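Local atomic coordinates of maltose operon transcriptional repressor (Staphylococcus aureus subsp. aureus Mu50, PDB entry 3HCW), a protein that probably represses transcription of the maltose operon, this C-terminal fragment having the periplasmic-binding-protein-like fold that in LacI-type regulators binds the effector. Residues T7-E19 with G42-L56. Residues are numbered along the deposited sequence; the frame is centred on the assembly and turned at random.
Sequences TYKIGLVLKGSEE and GYGTQTTVSNNMNDL
Tyr8 meets Tyr43 where two parallel strands begin to pair, 9-13 and the outermost strand 44-47, joined by a right-handed beta-alpha-beta crossover through helix 25-39, the opening unit of a Rossmann-like, periplasmic-binding-protein-type subdomain. The Tyr8 CB sits over one face of the Tyr43 ring, offset toward its rim, and the two ring planes stand 56° apart. Tyr8 O accepts from Gly44 N at 2.8 Å, nearly straight at the hydrogen. Because Gly44 has no side chain, the aliphatic part of Lys9 can lie against its backbone, and the extended lysine chain carries NZ toward Gln46 OE1, 3.8 Å away. Ile10 gives its N-H to Gly44 O and takes that of Gln46, while its buried, apolar CD1 reaches Tyr43 CD2 at 3.7 Å. Leu12 lies on the same sheet face, its CD1 touching Thr45 CB; buried against Leu31 and Ile34 of helix 25-39, it suits an apolar place. On the other face Val13, equally buried, packs CG1 against both methyls of Leu56 and meets Val60, both of helix 53-65. Leu14 CD2 touches the Thr47 methyl CG2, and Leu56 CD2 comes within 3.4 Å of Leu14 O. Gly16 CA runs past Ser50 O at 3.7 Å. Ser17 points a short hydroxyl side chain at the 49-51 backbone and donates from OG to Val49 O, but the very short length and poor order leave that bond's geometry doubtful. Firmer is the end of regular pairing: Thr48 N donates to Leu12 O, and Thr48 OG1, held between N and carbonyl carbon (chi1 66°), replaces a backbone acceptor for Leu14 N at 3.0 Å.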
ATOM      1  N   THR A   7     -27.816  -3.172 -14.959  1.00 39.26           N
ATOM      2  CA  THR A   7     -26.691  -4.083 -14.735  1.00 41.15           C
ATOM      3  C   THR A   7     -26.362  -4.343 -13.259  1.00 41.40           C
ATOM      4  O   THR A   7     -25.610  -5.280 -12.953  1.00 38.79           O
ATOM      5  CB  THR A   7     -25.406  -3.596 -15.451  1.00 44.55           C
ATOM      6  OG1 THR A   7     -24.914  -2.415 -14.808  1.00 49.50           O
ATOM      7  CG2 THR A   7     -25.687  -3.299 -16.908  1.00 45.78           C
ATOM      8  N   TYR A   8     -26.914  -3.517 -12.365  1.00 44.21           N
ATOM      9  CA  TYR A   8     -26.539  -3.472 -10.926  1.00 48.56           C
ATOM     10  C   TYR A   8     -25.029  -3.389 -10.715  1.00 44.24           C
ATOM     11  O   TYR A   8     -24.478  -4.063  -9.839  1.00 37.71           O
ATOM     12  CB  TYR A   8     -27.135  -4.628 -10.092  1.00 47.83           C
ATOM     13  CG  TYR A   8     -28.643  -4.779 -10.156  1.00 49.63           C
ATOM     14  CD1 TYR A   8     -29.477  -3.691 -10.429  1.00 59.33           C
ATOM     15  CD2 TYR A   8     -29.238  -6.018  -9.912  1.00 58.26           C
ATOM     16  CE1 TYR A   8     -30.860  -3.839 -10.489  1.00 60.92           C
ATOM     17  CE2 TYR A   8     -30.621  -6.178  -9.970  1.00 59.31           C
ATOM     18  CZ  TYR A   8     -31.424  -5.085 -10.252  1.00 50.10           C
ATOM     19  OH  TYR A   8     -32.791  -5.242 -10.307  1.00 61.43           O
ATOM     20  N   LYS A   9     -24.377  -2.568 -11.538  1.00 46.36           N
ATOM     21  CA  LYS A   9     -22.930  -2.369 -11.478  1.00 48.41           C
ATOM     22  C   LYS A   9     -22.558  -0.890 -11.519  1.00 42.70           C
ATOM     23  O   LYS A   9     -23.206  -0.095 -12.207  1.00 38.42           O
ATOM     24  CB  LYS A   9     -22.230  -3.122 -12.612  1.00 56.90           C
ATOM     25  CG  LYS A   9     -21.595  -4.440 -12.185  1.00 61.53           C
ATOM     26  CD  LYS A   9     -20.611  -4.918 -13.235  1.00 72.87           C
ATOM     27  CE  LYS A   9     -19.622  -5.915 -12.661  1.00 82.11           C
ATOM     28  NZ  LYS A   9     -18.435  -6.066 -13.549  1.00 80.81           N
ATOM     29  N   ILE A  10     -21.516  -0.529 -10.770  1.00 44.04           N
ATOM     30  CA  ILE A  10     -21.025   0.852 -10.736  1.00 43.56           C
ATOM     31  C   ILE A  10     -19.607   0.915 -11.304  1.00 41.60           C
ATOM     32  O   ILE A  10     -18.721   0.203 -10.836  1.00 35.80           O
ATOM     33  CB  ILE A  10     -21.011   1.447  -9.292  1.00 40.60           C
ATOM     34  CG1 ILE A  10     -22.290   1.095  -8.509  1.00 43.38           C
ATOM     35  CG2 ILE A  10     -20.729   2.967  -9.327  1.00 38.08           C
ATOM     36  CD1 ILE A  10     -23.555   1.752  -9.021  1.00 43.31           C
ATOM     37  N   GLY A  11     -19.400   1.759 -12.313  1.00 40.63           N
ATOM     38  CA  GLY A  11     -18.061   1.991 -12.851  1.00 41.17           C
ATOM     39  C   GLY A  11     -17.297   3.013 -12.024  1.00 42.46           C
ATOM     40  O   GLY A  11     -17.789   4.110 -11.763  1.00 41.57           O
ATOM     41  N   LEU A  12     -16.095   2.650 -11.599  1.00 43.90           N
ATOM     42  CA  LEU A  12     -15.259   3.541 -10.798  1.00 39.36           C
ATOM     43  C   LEU A  12     -14.059   4.047 -11.617  1.00 41.88           C
ATOM     44  O   LEU A  12     -13.111   3.296 -11.853  1.00 39.12           O
ATOM     45  CB  LEU A  12     -14.793   2.821  -9.529  1.00 28.63           C
ATOM     46  CG  LEU A  12     -15.850   1.959  -8.812  1.00 40.37           C
ATOM     47  CD1 LEU A  12     -15.230   1.199  -7.671  1.00 21.74           C
ATOM     48  CD2 LEU A  12     -17.058   2.755  -8.316  1.00 28.77           C
ATOM     49  N   VAL A  13     -14.104   5.313 -12.039  1.00 34.13           N
ATOM     50  CA  VAL A  13     -13.014   5.901 -12.842  1.00 44.45           C
ATOM     51  C   VAL A  13     -11.806   6.400 -12.030  1.00 52.00           C
ATOM     52  O   VAL A  13     -11.908   7.349 -11.247  1.00 52.02           O
ATOM     53  CB  VAL A  13     -13.511   7.039 -13.765  1.00 47.76           C
ATOM     54  CG1 VAL A  13     -12.416   7.434 -14.762  1.00 45.43           C
ATOM     55  CG2 VAL A  13     -14.761   6.614 -14.508  1.00 49.63           C
ATOM     56  N   LEU A  14     -10.667   5.748 -12.250  1.00 55.68           N
ATOM     57  CA  LEU A  14      -9.391   6.092 -11.626  1.00 61.61           C
ATOM     58  C   LEU A  14      -8.559   7.022 -12.518  1.00 68.22           C
ATOM     59  O   LEU A  14      -8.780   7.107 -13.731  1.00 58.91           O
ATOM     60  CB  LEU A  14      -8.589   4.815 -11.348  1.00 62.84           C
ATOM     61  CG  LEU A  14      -8.541   4.110  -9.987  1.00 66.13           C
ATOM     62  CD1 LEU A  14      -7.466   4.725  -9.111  1.00 76.84           C
ATOM     63  CD2 LEU A  14      -9.880   4.082  -9.271  1.00 68.91           C
ATOM     64  N   LYS A  15      -7.599   7.704 -11.894  1.00 76.66           N
ATOM     65  CA  LYS A  15      -6.652   8.602 -12.565  1.00 83.87           C
ATOM     66  C   LYS A  15      -5.624   7.814 -13.397  1.00 87.87           C
ATOM     67  O   LYS A  15      -5.332   8.173 -14.543  1.00 86.38           O
ATOM     68  CB  LYS A  15      -5.946   9.460 -11.506  1.00 83.92           C
ATOM     69  CG  LYS A  15      -5.072  10.598 -12.026  1.00 85.87           C
ATOM     70  CD  LYS A  15      -3.943  10.925 -11.030  1.00 79.00           C
ATOM     71  CE  LYS A  15      -4.471  11.489  -9.710  1.00 70.13           C
ATOM     72  NZ  LYS A  15      -3.392  11.695  -8.707  1.00 63.55           N
ATOM     73  N   GLY A  16      -5.086   6.745 -12.806  1.00 91.91           N
ATOM     74  CA  GLY A  16      -4.126   5.856 -13.470  1.00 95.10           C
ATOM     75  C   GLY A  16      -4.029   4.482 -12.821  1.00 98.45           C
ATOM     76  O   GLY A  16      -4.681   4.215 -11.806  1.00 98.27           O
ATOM     77  N   SER A  17      -3.213   3.609 -13.411  1.00100.80           N
ATOM     78  CA  SER A  17      -3.034   2.236 -12.923  1.00101.95           C
ATOM     79  C   SER A  17      -1.659   2.054 -12.298  1.00104.27           C
ATOM     80  O   SER A  17      -1.329   0.964 -11.815  1.00103.15           O
ATOM     81  CB  SER A  17      -3.183   1.233 -14.067  1.00 98.48           C
ATOM     82  OG  SER A  17      -3.956   1.769 -15.117  1.00100.73           O
ATOM     83  N   GLU A  18      -0.879   3.139 -12.311  1.00104.93           N
ATOM     84  CA  GLU A  18       0.540   3.156 -11.931  1.00102.71           C
ATOM     85  C   GLU A  18       0.807   2.510 -10.576  1.00100.47           C
ATOM     86  O   GLU A  18      -0.059   2.507  -9.696  1.00 94.76           O
ATOM     87  CB  GLU A  18       1.088   4.593 -11.924  1.00102.46           C
ATOM     88  CG  GLU A  18       0.343   5.603 -12.809  1.00106.62           C
ATOM     89  CD  GLU A  18       0.511   5.359 -14.300  1.00107.86           C
ATOM     90  OE1 GLU A  18      -0.520   5.209 -14.994  1.00101.37           O
ATOM     91  OE2 GLU A  18       1.667   5.320 -14.775  1.00105.63           O
ATOM     92  N   GLU A  19       2.012   1.959 -10.430  1.00102.77           N
ATOM     93  CA  GLU A  19       2.454   1.335  -9.178  1.00101.20           C
ATOM     94  C   GLU A  19       2.255   2.224  -7.929  1.00 96.90           C
ATOM     95  O   GLU A  19       1.710   1.744  -6.946  1.00 93.38           O
ATOM     96  CB  GLU A  19       3.899   0.811  -9.285  1.00104.69           C
ATOM     97  CG  GLU A  19       4.216  -0.353  -8.343  1.00104.62           C
ATOM     98  CD  GLU A  19       5.674  -0.393  -7.881  1.00103.99           C
ATOM     99  OE1 GLU A  19       6.491   0.426  -8.363  1.00100.98           O
ATOM    100  OE2 GLU A  19       5.997  -1.247  -7.024  1.00 89.51           O
ATOM    101  N   GLY A  42     -26.452  -5.164  -3.121  1.00 45.50           N
ATOM    102  CA  GLY A  42     -26.579  -5.940  -4.361  1.00 50.01           C
ATOM    103  C   GLY A  42     -25.918  -5.351  -5.602  1.00 51.84           C
ATOM    104  O   GLY A  42     -26.173  -5.802  -6.726  1.00 50.11           O
ATOM    105  N   TYR A  43     -25.070  -4.346  -5.401  1.00 47.66           N
ATOM    106  CA  TYR A  43     -24.371  -3.697  -6.503  1.00 40.80           C
ATOM    107  C   TYR A  43     -22.930  -4.160  -6.613  1.00 43.23           C
ATOM    108  O   TYR A  43     -22.237  -4.309  -5.607  1.00 43.23           O
ATOM    109  CB  TYR A  43     -24.450  -2.169  -6.373  1.00 43.49           C
ATOM    110  CG  TYR A  43     -25.748  -1.596  -6.907  1.00 45.58           C
ATOM    111  CD1 TYR A  43     -26.925  -1.640  -6.146  1.00 40.42           C
ATOM    112  CD2 TYR A  43     -25.805  -1.030  -8.185  1.00 39.01           C
ATOM    113  CE1 TYR A  43     -28.119  -1.121  -6.638  1.00 37.39           C
ATOM    114  CE2 TYR A  43     -26.992  -0.503  -8.688  1.00 32.56           C
ATOM    115  CZ  TYR A  43     -28.141  -0.550  -7.910  1.00 44.47           C
ATOM    116  OH  TYR A  43     -29.315  -0.040  -8.407  1.00 51.35           O
ATOM    117  N   GLY A  44     -22.496  -4.415  -7.843  1.00 41.74           N
ATOM    118  CA  GLY A  44     -21.103  -4.759  -8.118  1.00 38.20           C
ATOM    119  C   GLY A  44     -20.356  -3.504  -8.519  1.00 36.71           C
ATOM    120  O   GLY A  44     -20.969  -2.458  -8.737  1.00 39.02           O
ATOM    121  N   THR A  45     -19.030  -3.599  -8.590  1.00 43.60           N
ATOM    122  CA  THR A  45     -18.183  -2.470  -8.983  1.00 45.76           C
ATOM    123  C   THR A  45     -17.197  -2.876 -10.071  1.00 48.09           C
ATOM    124  O   THR A  45     -16.805  -4.039 -10.159  1.00 44.31           O
ATOM    125  CB  THR A  45     -17.389  -1.862  -7.792  1.00 46.99           C
ATOM    126  OG1 THR A  45     -16.400  -2.788  -7.332  1.00 38.57           O
ATOM    127  CG2 THR A  45     -18.305  -1.472  -6.631  1.00 49.30           C
ATOM    128  N   GLN A  46     -16.794  -1.909 -10.892  1.00 49.25           N
ATOM    129  CA  GLN A  46     -15.836  -2.160 -11.965  1.00 46.04           C
ATOM    130  C   GLN A  46     -14.864  -0.986 -12.116  1.00 47.79           C
ATOM    131  O   GLN A  46     -15.199   0.063 -12.698  1.00 41.71           O
ATOM    132  CB  GLN A  46     -16.569  -2.445 -13.275  1.00 46.94           C
ATOM    133  CG  GLN A  46     -15.717  -3.123 -14.340  1.00 57.77           C
ATOM    134  CD  GLN A  46     -16.302  -2.965 -15.736  1.00 64.51           C
ATOM    135  OE1 GLN A  46     -17.470  -3.273 -15.975  1.00 63.96           O
ATOM    136  NE2 GLN A  46     -15.486  -2.483 -16.665  1.00 69.37           N
ATOM    137  N   THR A  47     -13.665  -1.192 -11.575  1.00 43.93           N
ATOM    138  CA  THR A  47     -12.581  -0.220 -11.557  1.00 50.53           C
ATOM    139  C   THR A  47     -11.883  -0.137 -12.919  1.00 57.60           C
ATOM    140  O   THR A  47     -11.421  -1.162 -13.438  1.00 56.17           O
ATOM    141  CB  THR A  47     -11.534  -0.632 -10.489  1.00 55.16           C
ATOM    142  OG1 THR A  47     -12.185  -0.876  -9.234  1.00 50.91           O
ATOM    143  CG2 THR A  47     -10.475   0.436 -10.307  1.00 56.41           C
ATOM    144  N   THR A  48     -11.790   1.071 -13.486  1.00 59.05           N
ATOM    145  CA  THR A  48     -11.030   1.290 -14.736  1.00 56.38           C
ATOM    146  C   THR A  48      -9.557   0.934 -14.535  1.00 60.90           C
ATOM    147  O   THR A  48      -9.011   1.107 -13.436  1.00 63.78           O
ATOM    148  CB  THR A  48     -11.139   2.744 -15.309  1.00 51.50           C
ATOM    149  OG1 THR A  48     -10.507   3.679 -14.426  1.00 46.36           O
ATOM    150  CG2 THR A  48     -12.589   3.156 -15.550  1.00 47.24           C
ATOM    151  N   VAL A  49      -8.934   0.421 -15.595  1.00 60.27           N
ATOM    152  CA  VAL A  49      -7.577  -0.118 -15.535  1.00 64.69           C
ATOM    153  C   VAL A  49      -6.609   0.678 -16.444  1.00 69.21           C
ATOM    154  O   VAL A  49      -5.411   0.378 -16.526  1.00 68.60           O
ATOM    155  CB  VAL A  49      -7.595  -1.659 -15.835  1.00 63.76           C
ATOM    156  CG1 VAL A  49      -7.648  -1.951 -17.348  1.00 72.42           C
ATOM    157  CG2 VAL A  49      -6.441  -2.384 -15.144  1.00 68.98           C
ATOM    158  N   SER A  50      -7.141   1.718 -17.087  1.00 69.42           N
ATOM    159  CA  SER A  50      -6.411   2.550 -18.044  1.00 67.91           C
ATOM    160  C   SER A  50      -5.375   3.457 -17.375  1.00 71.93           C
ATOM    161  O   SER A  50      -5.542   3.870 -16.225  1.00 78.14           O
ATOM    162  CB  SER A  50      -7.400   3.405 -18.828  1.00 69.41           C
ATOM    163  OG  SER A  50      -7.263   3.210 -20.216  1.00 68.82           O
ATOM    164  N   ASN A  51      -4.314   3.776 -18.114  1.00 72.84           N
ATOM    165  CA  ASN A  51      -3.152   4.474 -17.560  1.00 69.09           C
ATOM    166  C   ASN A  51      -2.859   5.852 -18.176  1.00 64.23           C
ATOM    167  O   ASN A  51      -1.952   6.553 -17.730  1.00 58.29           O
ATOM    168  CB  ASN A  51      -1.907   3.574 -17.620  1.00 75.69           C
ATOM    169  CG  ASN A  51      -1.589   3.090 -19.037  1.00 91.79           C
ATOM    170  OD1 ASN A  51      -0.746   3.668 -19.726  1.00100.22           O
ATOM    171  ND2 ASN A  51      -2.261   2.023 -19.470  1.00 90.26           N
ATOM    172  N   ASN A  52      -3.628   6.237 -19.192  1.00 59.53           N
ATOM    173  CA  ASN A  52      -3.502   7.568 -19.792  1.00 59.84           C
ATOM    174  C   ASN A  52      -4.854   8.121 -20.230  1.00 60.34           C
ATOM    175  O   ASN A  52      -5.822   7.374 -20.306  1.00 56.69           O
ATOM    176  CB  ASN A  52      -2.497   7.559 -20.953  1.00 61.75           C
ATOM    177  CG  ASN A  52      -2.926   6.660 -22.101  1.00 69.56           C
ATOM    178  OD1 ASN A  52      -3.724   7.057 -22.957  1.00 67.71           O
ATOM    179  ND2 ASN A  52      -2.376   5.450 -22.135  1.00 58.92           N
ATOM    180  N   MET A  53      -4.907   9.419 -20.530  1.00 62.08           N
ATOM    181  CA  MET A  53      -6.166  10.120 -20.810  1.00 66.14           C
ATOM    182  C   MET A  53      -6.921   9.670 -22.069  1.00 72.69           C
ATOM    183  O   MET A  53      -8.151   9.545 -22.043  1.00 75.80           O
ATOM    184  CB  MET A  53      -5.947  11.639 -20.847  1.00 66.80           C
ATOM    185  CG  MET A  53      -7.237  12.447 -20.766  1.00 67.18           C
ATOM    186  SD  MET A  53      -8.311  11.756 -19.494  1.00 69.55           S
ATOM    187  CE  MET A  53      -9.868  12.521 -19.893  1.00 56.97           C
ATOM    188  N   ASN A  54      -6.200   9.440 -23.162  1.00 69.53           N
ATOM    189  CA  ASN A  54      -6.836   9.003 -24.402  1.00 72.84           C
ATOM    190  C   ASN A  54      -7.415   7.593 -24.284  1.00 71.33           C
ATOM    191  O   ASN A  54      -8.505   7.320 -24.792  1.00 66.32           O
ATOM    192  CB  ASN A  54      -5.863   9.106 -25.579  1.00 76.98           C
ATOM    193  CG  ASN A  54      -5.452  10.542 -25.871  1.00 84.51           C
ATOM    194  OD1 ASN A  54      -4.267  10.834 -26.029  1.00 92.23           O
ATOM    195  ND2 ASN A  54      -6.430  11.448 -25.932  1.00 73.81           N
ATOM    196  N   ASP A  55      -6.684   6.722 -23.590  1.00 68.87           N
ATOM    197  CA  ASP A  55      -7.128   5.359 -23.310  1.00 71.10           C
ATOM    198  C   ASP A  55      -8.268   5.306 -22.281  1.00 72.18           C
ATOM    199  O   ASP A  55      -9.129   4.430 -22.358  1.00 75.25           O
ATOM    200  CB  ASP A  55      -5.948   4.497 -22.843  1.00 73.06           C
ATOM    201  CG  ASP A  55      -4.996   4.123 -23.976  1.00 78.80           C
ATOM    202  OD1 ASP A  55      -5.329   4.346 -25.159  1.00 82.85           O
ATOM    203  OD2 ASP A  55      -3.905   3.595 -23.676  1.00 77.78           O
ATOM    204  N   LEU A  56      -8.266   6.238 -21.326  1.00 69.44           N
ATOM    205  CA  LEU A  56      -9.311   6.310 -20.298  1.00 64.64           C
ATOM    206  C   LEU A  56     -10.593   6.873 -20.887  1.00 60.09           C
ATOM    207  O   LEU A  56     -11.686   6.516 -20.452  1.00 57.39           O
ATOM    208  CB  LEU A  56      -8.851   7.141 -19.086  1.00 64.96           C
ATOM    209  CG  LEU A  56      -9.622   7.125 -17.756  1.00 62.25           C
ATOM    210  CD1 LEU A  56      -9.377   5.852 -16.954  1.00 55.58           C
ATOM    211  CD2 LEU A  56      -9.230   8.329 -16.919  1.00 61.69           C
TER